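Local coordinates for protein malate dehydrogenase (Picrophilus torridus, PDB 4BGV) that probably catalyses the reversible, NAD-dependent oxidation of malate to oxaloacetate in the tricarboxylic acid cycle, at residues K4-I8 / Y70-G75; G181-P186 / V211-F216. All coordinates share one frame; numbering follows the deposited sequence. Where two conformers were deposited one is given.

Contact 1 (K4-I8 / Y70-G75); sequences KISVI and YAEMKG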
ATOM      1  N   LYS A   4     -16.549  -4.185 -11.392  1.00 11.20           N
ATOM      2  CA  LYS A   4     -16.541  -5.630 -11.481  1.00  9.67           C
ATOM      3  C   LYS A   4     -15.607  -6.043 -12.609  1.00 10.92           C
ATOM      4  O   LYS A   4     -15.670  -5.501 -13.719  1.00 12.21           O
ATOM      5  CB  LYS A   4     -17.958  -6.127 -11.753  1.00 13.65           C
ATOM      6  CG  LYS A   4     -18.061  -7.615 -12.055  1.00 16.13           C
ATOM      7  CD  LYS A   4     -19.535  -7.992 -12.163  1.00 18.06           C
ATOM      8  CE  LYS A   4     -19.743  -9.488 -12.339  1.00 17.22           C
ATOM      9  NZ  LYS A   4     -21.216  -9.783 -12.481  1.00 14.12           N
ATOM     10  N   ILE A   5     -14.722  -6.979 -12.317  1.00  8.38           N
ATOM     11  CA  ILE A   5     -13.811  -7.504 -13.323  1.00 12.11           C
ATOM     12  C   ILE A   5     -14.056  -9.002 -13.426  1.00 12.62           C
ATOM     13  O   ILE A   5     -14.090  -9.698 -12.403  1.00 10.15           O
ATOM     14  CB  ILE A   5     -12.337  -7.241 -12.942  1.00  9.24           C
ATOM     15  CG1 ILE A   5     -12.087  -5.739 -12.741  1.00 10.79           C
ATOM     16  CG2 ILE A   5     -11.375  -7.814 -13.987  1.00  8.93           C
ATOM     17  CD1 ILE A   5     -12.044  -5.320 -11.259  1.00 13.07           C
ATOM     18  N   SER A   6     -14.245  -9.490 -14.646  1.00  7.43           N
ATOM     19  CA  SER A   6     -14.336 -10.916 -14.885  1.00  7.29           C
ATOM     20  C   SER A   6     -13.007 -11.378 -15.457  1.00 10.31           C
ATOM     21  O   SER A   6     -12.450 -10.712 -16.326  1.00  9.45           O
ATOM     22  CB  SER A   6     -15.464 -11.244 -15.870  1.00  9.56           C
ATOM     23  OG  SER A   6     -16.737 -11.034 -15.274  1.00 11.53           O
ATOM     24  N   VAL A   7     -12.516 -12.510 -14.960  1.00  9.84           N
ATOM     25  CA  VAL A   7     -11.308 -13.148 -15.478  1.00  8.88           C
ATOM     26  C   VAL A   7     -11.658 -14.520 -16.051  1.00  9.37           C
ATOM     27  O   VAL A   7     -12.092 -15.423 -15.325  1.00 12.06           O
ATOM     28  CB  VAL A   7     -10.249 -13.289 -14.361  1.00 11.63           C
ATOM     29  CG1 VAL A   7      -9.014 -14.014 -14.853  1.00 11.65           C
ATOM     30  CG2 VAL A   7      -9.884 -11.905 -13.795  1.00 10.61           C
ATOM     31  N   ILE A   8     -11.491 -14.665 -17.362  1.00  9.60           N
ATOM     32  CA  ILE A   8     -11.782 -15.924 -18.033  1.00 11.47           C
ATOM     33  C   ILE A   8     -10.491 -16.744 -18.065  1.00 10.96           C
ATOM     34  O   ILE A   8      -9.494 -16.333 -18.668  1.00 11.15           O
ATOM     35  CB  ILE A   8     -12.342 -15.678 -19.448  1.00  8.59           C
ATOM     36  CG1 ILE A   8     -13.618 -14.831 -19.384  1.00 13.15           C
ATOM     37  CG2 ILE A   8     -12.618 -17.005 -20.165  1.00 13.88           C
ATOM     38  CD1 ILE A   8     -14.235 -14.554 -20.765  1.00 15.21           C
ATOM     39  N   TYR A  70     -21.613 -18.090 -18.074  1.00 13.66           N
ATOM     40  CA  TYR A  70     -21.026 -16.810 -18.481  1.00 12.01           C
ATOM     41  C   TYR A  70     -21.986 -15.645 -18.234  1.00 17.39           C
ATOM     42  O   TYR A  70     -21.583 -14.490 -18.284  1.00 14.57           O
ATOM     43  CB  TYR A  70     -20.622 -16.830 -19.956  1.00 13.75           C
ATOM     44  CG  TYR A  70     -19.271 -17.444 -20.241  1.00 15.56           C
ATOM     45  CD1 TYR A  70     -18.110 -16.881 -19.725  1.00 14.02           C
ATOM     46  CD2 TYR A  70     -19.153 -18.563 -21.054  1.00 15.74           C
ATOM     47  CE1 TYR A  70     -16.871 -17.423 -20.005  1.00 18.31           C
ATOM     48  CE2 TYR A  70     -17.915 -19.107 -21.346  1.00 18.26           C
ATOM     49  CZ  TYR A  70     -16.782 -18.536 -20.819  1.00 19.51           C
ATOM     50  OH  TYR A  70     -15.549 -19.075 -21.098  1.00 20.64           O
ATOM     51  N   ALA A  71     -23.258 -15.950 -17.976  1.00 16.93           N
ATOM     52  CA  ALA A  71     -24.227 -14.915 -17.598  1.00 16.72           C
ATOM     53  C   ALA A  71     -23.760 -14.108 -16.381  1.00 18.51           C
ATOM     54  O   ALA A  71     -24.101 -12.931 -16.240  1.00 14.21           O
ATOM     55  CB  ALA A  71     -25.617 -15.535 -17.348  1.00 15.59           C
ATOM     56  N   GLU A  72     -22.963 -14.743 -15.519  1.00 14.54           N
ATOM     57  CA  GLU A  72     -22.387 -14.090 -14.349  1.00 15.16           C
ATOM     58  C   GLU A  72     -21.389 -12.960 -14.659  1.00 11.83           C
ATOM     59  O   GLU A  72     -20.997 -12.221 -13.760  1.00 13.33           O
ATOM     60  CB  GLU A  72     -21.750 -15.130 -13.406  1.00 17.05           C
ATOM     61  CG  GLU A  72     -22.748 -16.132 -12.819  1.00 20.06           C
ATOM     62  CD  GLU A  72     -23.654 -15.507 -11.776  1.00 25.43           C
ATOM     63  OE1 GLU A  72     -23.452 -14.316 -11.453  1.00 25.08           O
ATOM     64  OE2 GLU A  72     -24.563 -16.205 -11.273  1.00 26.48           O
ATOM     65  N   MET A  73     -21.000 -12.801 -15.919  1.00 13.06           N
ATOM     66  CA  MET A  73     -20.139 -11.680 -16.312  1.00 13.65           C
ATOM     67  C   MET A  73     -20.908 -10.372 -16.437  1.00 13.30           C
ATOM     68  O   MET A  73     -20.297  -9.319 -16.536  1.00 16.83           O
ATOM     69  CB  MET A  73     -19.427 -11.958 -17.649  1.00 13.01           C
ATOM     70  CG  MET A  73     -18.466 -13.138 -17.616  1.00 10.93           C
ATOM     71  SD  MET A  73     -17.418 -13.148 -19.087  1.00 15.37           S
ATOM     72  CE  MET A  73     -18.618 -13.276 -20.406  1.00 15.77           C
ATOM     73  N   LYS A  74     -22.242 -10.441 -16.442  1.00 13.02           N
ATOM     74  CA  LYS A  74     -23.067  -9.249 -16.628  0.50 13.95           C
ATOM     75  C   LYS A  74     -22.601  -8.080 -15.765  1.00 13.20           C
ATOM     76  O   LYS A  74     -22.365  -8.227 -14.561  1.00 14.57           O
ATOM     77  CB  LYS A  74     -24.542  -9.558 -16.352  0.50 16.86           C
ATOM     78  CG  LYS A  74     -24.817 -10.105 -14.960  0.50 18.64           C
ATOM     79  CD  LYS A  74     -26.297 -10.419 -14.770  0.50 23.33           C
ATOM     80  CE  LYS A  74     -26.561 -11.043 -13.414  0.50 24.17           C
ATOM     81  NZ  LYS A  74     -28.017 -11.260 -13.199  0.50 24.48           N
ATOM     82  N   GLY A  75     -22.454  -6.917 -16.395  1.00 15.70           N
ATOM     83  CA  GLY A  75     -22.068  -5.708 -15.694  1.00 19.57           C
ATOM     84  C   GLY A  75     -20.583  -5.583 -15.394  1.00 17.43           C
ATOM     85  O   GLY A  75     -20.184  -4.725 -14.611  1.00 12.87           O
TER
HETATM   86  O   HOH W   1     -18.828  -2.955 -13.229  1.00 25.54           O
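K4 reaches across from strand 4-8 and places its ammonium between two backbone carbonyls of the turn 70-75. K4 NZ donates to E72 O at 2.8 Å and to K74 O at 2.8 Å; neither bond is straight onto its carbonyl, NZ sitting 32° from the carbonyl plane of E72 and 20° from that of K74. With CG anti to the backbone N (chi1 172°) and every later torsion also extended, the lysine spends its full length on this reach, its CD and CE running past K74 O. The E72 carboxylate takes no direct part: its OE1 stays 5.2 Å from K4 NZ, so within the two segments backbone oxygens take the ammonium's bonds, the acid probably adding a weaker, through-space pull.

Nearer the strand backbone, one water bridges the two segments, accepting from K4 N and donating to G75 O at 2.6 Å. S6 brings its hydroxyl against the methionine stem, S6 OG lying 3.6 Å from M73 CG; its polar partner is S76 OG, just beyond the turn, and S76 OG is also hydrogen-bonded to M73 O. At I8, the end of the strand, the contact becomes apolar. I8 CD1 packs 3.9 Å from M73 SD and 4.0 Å from Y70 CE1, approaching the ring obliquely, while I8 CG2 meets Y70 OH at 3.7 Å.

Within the turn, M73 N bonds to Y70 O and K74 N to A71 O, which keeps the short 3-10 segment wound. This is the first strand of a Rossmann fold, central in its parallel sheet, packed against the connection that leads into neighbouring strand 78-81; I8 directly precedes the glycine-rich turn, which by similarity binds NAD.

Contact 2 (G181-P186 / V211-F216); sequences GDDMVP and VKRTRF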
ATOM      1  N   GLY A 181       9.348 -11.604 -28.811  1.00 16.95           N
ATOM      2  CA  GLY A 181      10.364 -12.322 -29.563  1.00 21.31           C
ATOM      3  C   GLY A 181      10.945 -11.457 -30.659  1.00 22.70           C
ATOM      4  O   GLY A 181      11.293 -10.304 -30.428  1.00 18.84           O
ATOM      5  N   ASP A 182      11.040 -11.999 -31.864  1.00 21.39           N
ATOM      6  CA  ASP A 182      11.609 -11.226 -32.960  1.00 23.07           C
ATOM      7  C   ASP A 182      10.650 -10.142 -33.441  1.00 18.78           C
ATOM      8  O   ASP A 182      11.041  -9.273 -34.218  1.00 25.88           O
ATOM      9  CB  ASP A 182      12.024 -12.140 -34.114  1.00 31.65           C
ATOM     10  CG  ASP A 182      13.126 -13.119 -33.715  1.00 41.95           C
ATOM     11  OD1 ASP A 182      14.109 -12.687 -33.064  1.00 42.88           O
ATOM     12  OD2 ASP A 182      12.998 -14.321 -34.042  1.00 46.39           O
ATOM     13  N   ASP A 183       9.398 -10.198 -32.997  1.00 18.59           N
ATOM     14  CA  ASP A 183       8.434  -9.152 -33.353  1.00 18.31           C
ATOM     15  C   ASP A 183       8.510  -7.918 -32.447  1.00 20.71           C
ATOM     16  O   ASP A 183       7.831  -6.915 -32.705  1.00 19.53           O
ATOM     17  CB  ASP A 183       7.005  -9.692 -33.361  1.00 19.95           C
ATOM     18  CG  ASP A 183       6.721 -10.586 -34.568  1.00 22.22           C
ATOM     19  OD1 ASP A 183       7.455 -10.487 -35.571  1.00 22.10           O
ATOM     20  OD2 ASP A 183       5.749 -11.376 -34.508  1.00 25.72           O
ATOM     21  N   MET A 184       9.295  -8.009 -31.373  1.00 16.09           N
ATOM     22  CA  MET A 184       9.449  -6.895 -30.439  1.00 13.38           C
ATOM     23  C   MET A 184      10.342  -5.846 -31.077  1.00 16.12           C
ATOM     24  O   MET A 184      11.301  -6.181 -31.772  1.00 17.26           O
ATOM     25  CB  MET A 184      10.101  -7.373 -29.141  1.00 15.06           C
ATOM     26  CG  MET A 184      10.088  -6.366 -27.993  1.00 18.80           C
ATOM     27  SD  MET A 184      11.057  -7.019 -26.590  1.00 18.40           S
ATOM     28  CE  MET A 184      12.717  -6.521 -27.045  1.00 15.56           C
ATOM     29  N   VAL A 185      10.033  -4.575 -30.839  1.00 14.40           N
ATOM     30  CA  VAL A 185      10.842  -3.492 -31.391  1.00 15.58           C
ATOM     31  C   VAL A 185      11.200  -2.522 -30.270  1.00 17.44           C
ATOM     32  O   VAL A 185      10.378  -1.701 -29.856  1.00 14.41           O
ATOM     33  CB  VAL A 185      10.105  -2.717 -32.502  1.00 16.20           C
ATOM     34  CG1 VAL A 185      11.020  -1.618 -33.075  1.00 14.50           C
ATOM     35  CG2 VAL A 185       9.645  -3.664 -33.610  1.00 15.07           C
ATOM     36  N   PRO A 186      12.431  -2.624 -29.760  1.00 17.99           N
ATOM     37  CA  PRO A 186      12.846  -1.676 -28.725  1.00 15.29           C
ATOM     38  C   PRO A 186      13.227  -0.341 -29.356  1.00 14.35           C
ATOM     39  O   PRO A 186      13.705  -0.331 -30.494  1.00 15.63           O
ATOM     40  CB  PRO A 186      14.103  -2.335 -28.147  1.00 15.23           C
ATOM     41  CG  PRO A 186      14.695  -3.074 -29.327  1.00 19.24           C
ATOM     42  CD  PRO A 186      13.523  -3.534 -30.169  1.00 20.02           C
ATOM     43  N   VAL A 211      18.548  -6.629 -24.620  1.00  9.78           N
ATOM     44  CA  VAL A 211      17.476  -6.646 -25.601  1.00  9.81           C
ATOM     45  C   VAL A 211      17.114  -8.079 -26.008  1.00 12.12           C
ATOM     46  O   VAL A 211      15.943  -8.449 -26.053  1.00 11.69           O
ATOM     47  CB  VAL A 211      17.840  -5.786 -26.811  1.00 14.42           C
ATOM     48  CG1 VAL A 211      16.892  -6.048 -27.970  1.00 14.70           C
ATOM     49  CG2 VAL A 211      17.827  -4.297 -26.398  1.00 16.55           C
ATOM     50  N   LYS A 212      18.126  -8.898 -26.283  1.00 11.75           N
ATOM     51  CA  LYS A 212      17.880 -10.279 -26.666  0.50 11.70           C
ATOM     52  C   LYS A 212      17.229 -11.085 -25.531  1.00 12.83           C
ATOM     53  O   LYS A 212      16.293 -11.854 -25.767  1.00 11.52           O
ATOM     54  CB  LYS A 212      19.173 -10.937 -27.159  0.50 14.84           C
ATOM     55  CG  LYS A 212      18.983 -12.318 -27.760  0.50 19.64           C
ATOM     56  CD  LYS A 212      20.271 -12.841 -28.383  0.50 23.24           C
ATOM     57  CE  LYS A 212      20.485 -12.278 -29.777  0.50 26.92           C
ATOM     58  NZ  LYS A 212      21.519 -13.058 -30.519  0.50 28.14           N
ATOM     59  N   ARG A 213      17.714 -10.912 -24.298  1.00 11.33           N
ATOM     60  CA  ARG A 213      17.082 -11.585 -23.153  1.00 11.17           C
ATOM     61  C   ARG A 213      15.631 -11.191 -23.026  1.00 13.37           C
ATOM     62  O   ARG A 213      14.796 -12.018 -22.668  1.00 13.60           O
ATOM     63  CB  ARG A 213      17.807 -11.284 -21.841  1.00 11.80           C
ATOM     64  CG  ARG A 213      17.339 -12.125 -20.650  1.00 10.32           C
ATOM     65  CD  ARG A 213      18.129 -11.777 -19.397  1.00 11.35           C
ATOM     66  NE  ARG A 213      17.672 -12.547 -18.241  1.00 11.02           N
ATOM     67  CZ  ARG A 213      18.088 -12.340 -16.996  1.00 12.92           C
ATOM     68  NH1 ARG A 213      18.974 -11.369 -16.731  1.00 11.42           N
ATOM     69  NH2 ARG A 213      17.605 -13.094 -16.013  1.00 12.17           N
ATOM     70  N   THR A 214      15.324  -9.927 -23.322  1.00  9.61           N
ATOM     71  CA  THR A 214      13.950  -9.450 -23.216  1.00  9.21           C
ATOM     72  C   THR A 214      13.099 -10.122 -24.279  1.00 10.79           C
ATOM     73  O   THR A 214      11.979 -10.547 -24.006  1.00 10.90           O
ATOM     74  CB  THR A 214      13.889  -7.922 -23.361  1.00 11.91           C
ATOM     75  OG1 THR A 214      14.657  -7.329 -22.313  1.00 13.49           O
ATOM     76  CG2 THR A 214      12.436  -7.412 -23.280  1.00 10.62           C
ATOM     77  N   ARG A 215      13.647 -10.245 -25.488  1.00  9.34           N
ATOM     78  CA  ARG A 215      12.928 -10.910 -26.574  1.00 10.41           C
ATOM     79  C   ARG A 215      12.513 -12.315 -26.200  1.00 15.48           C
ATOM     80  O   ARG A 215      11.422 -12.772 -26.564  1.00 14.88           O
ATOM     81  CB  ARG A 215      13.800 -11.039 -27.818  1.00 12.36           C
ATOM     82  CG  ARG A 215      14.008  -9.783 -28.581  1.00 18.43           C
ATOM     83  CD  ARG A 215      14.763 -10.096 -29.856  1.00 21.24           C
ATOM     84  NE  ARG A 215      15.263  -8.869 -30.457  1.00 22.49           N
ATOM     85  CZ  ARG A 215      14.488  -8.008 -31.103  1.00 23.28           C
ATOM     86  NH1 ARG A 215      13.189  -8.253 -31.217  1.00 25.32           N
ATOM     87  NH2 ARG A 215      15.008  -6.908 -31.629  1.00 18.54           N
ATOM     88  N   PHE A 216      13.403 -13.016 -25.504  1.00 10.79           N
ATOM     89  CA  PHE A 216      13.161 -14.416 -25.211  1.00 12.96           C
ATOM     90  C   PHE A 216      12.909 -14.625 -23.730  1.00 11.96           C
ATOM     91  O   PHE A 216      13.086 -15.724 -23.219  1.00 13.19           O
ATOM     92  CB  PHE A 216      14.333 -15.254 -25.728  1.00 17.93           C
ATOM     93  CG  PHE A 216      14.655 -14.971 -27.156  1.00 23.59           C
ATOM     94  CD1 PHE A 216      13.671 -15.093 -28.125  1.00 28.26           C
ATOM     95  CD2 PHE A 216      15.920 -14.545 -27.532  1.00 24.23           C
ATOM     96  CE1 PHE A 216      13.944 -14.809 -29.452  1.00 32.62           C
ATOM     97  CE2 PHE A 216      16.201 -14.266 -28.850  1.00 31.70           C
ATOM     98  CZ  PHE A 216      15.210 -14.401 -29.815  1.00 33.45           C
TER
HETATM   99  O   HOH W   2       9.294 -10.926 -25.744  1.00 17.67           O
HETATM  100  O   HOH W   3      13.911  -5.488 -33.336  1.00 32.36           O
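G181 and R215 bring the two backbones together where the C-terminal end of helix 204-215 meets the turn before strand 184-193, in the alpha/beta C-terminal domain of the lactate/malate dehydrogenase fold. From there the segments diverge: strand 184-186 and helix 211-215 run roughly antiparallel, at 151°, with axes 9.8 Å apart at closest approach. G181 CA makes a CH...O contact of 3.2 Å with R215 O, and a water also joins G181 N to that carbonyl.

R215 carries most of the contact. Its chain, extended from CG to NE, lies alongside the G181 carbonyl and then turns at the guanidinium (chi4 -75°), bringing NH1 between two backbone oxygens. The bond from R215 NH1 to G181 O, 2.9 Å, lies in the guanidinium plane; the one to M184 O, also 2.9 Å, is tilted 17° out of it. G181 O additionally accepts from M184 N, so this oxygen closes the turn and receives the arginine at once. A methionine in place of R215 would probably leave the G181 and M184 carbonyls without their arginine donor, G181 O keeping only M184 N among the bonds described, and remove a cross-link between turn and helix.

Beside the arginine the packing is apolar. M184 SD rests 3.6 Å from T214 CG2, and its bent end puts CE against R215 CG; T214 OG1 is turned to I210 O within its own helix. P186 CG meets V211 CG1 at 3.9 Å, and F157 of helix 150-165 covers V211 and T214. G181 directly follows H180, the probable proton acceptor, so the contact lies beside the likely active site.

At the exposed end, the F216 ring has R215 CB over its centre on one face, and F216 CZ lies 3.8 Å from D182 OD1.

How the contacts relate
From the N terminus, the chain enters contact 1 at once with its first strand, passes through helix 12-23, strand 28-33, helices 38-47 and 50-53 and strand 59-63, and returns at 70-75, closing a long loop of 61 residues. It then completes the nucleotide-binding domain and crosses into the C-terminal domain, where contact 2 opens at 181-186 and closes at 211-216 after only 24 intervening residues. The two loops are in series, neither nested nor crossed. Contact 1 ties the parallel sheet to a connecting turn, contact 2 an antiparallel strand to a helix. They lie on opposite sides of the chain's centre, about 34 Å between centres, and do not touch.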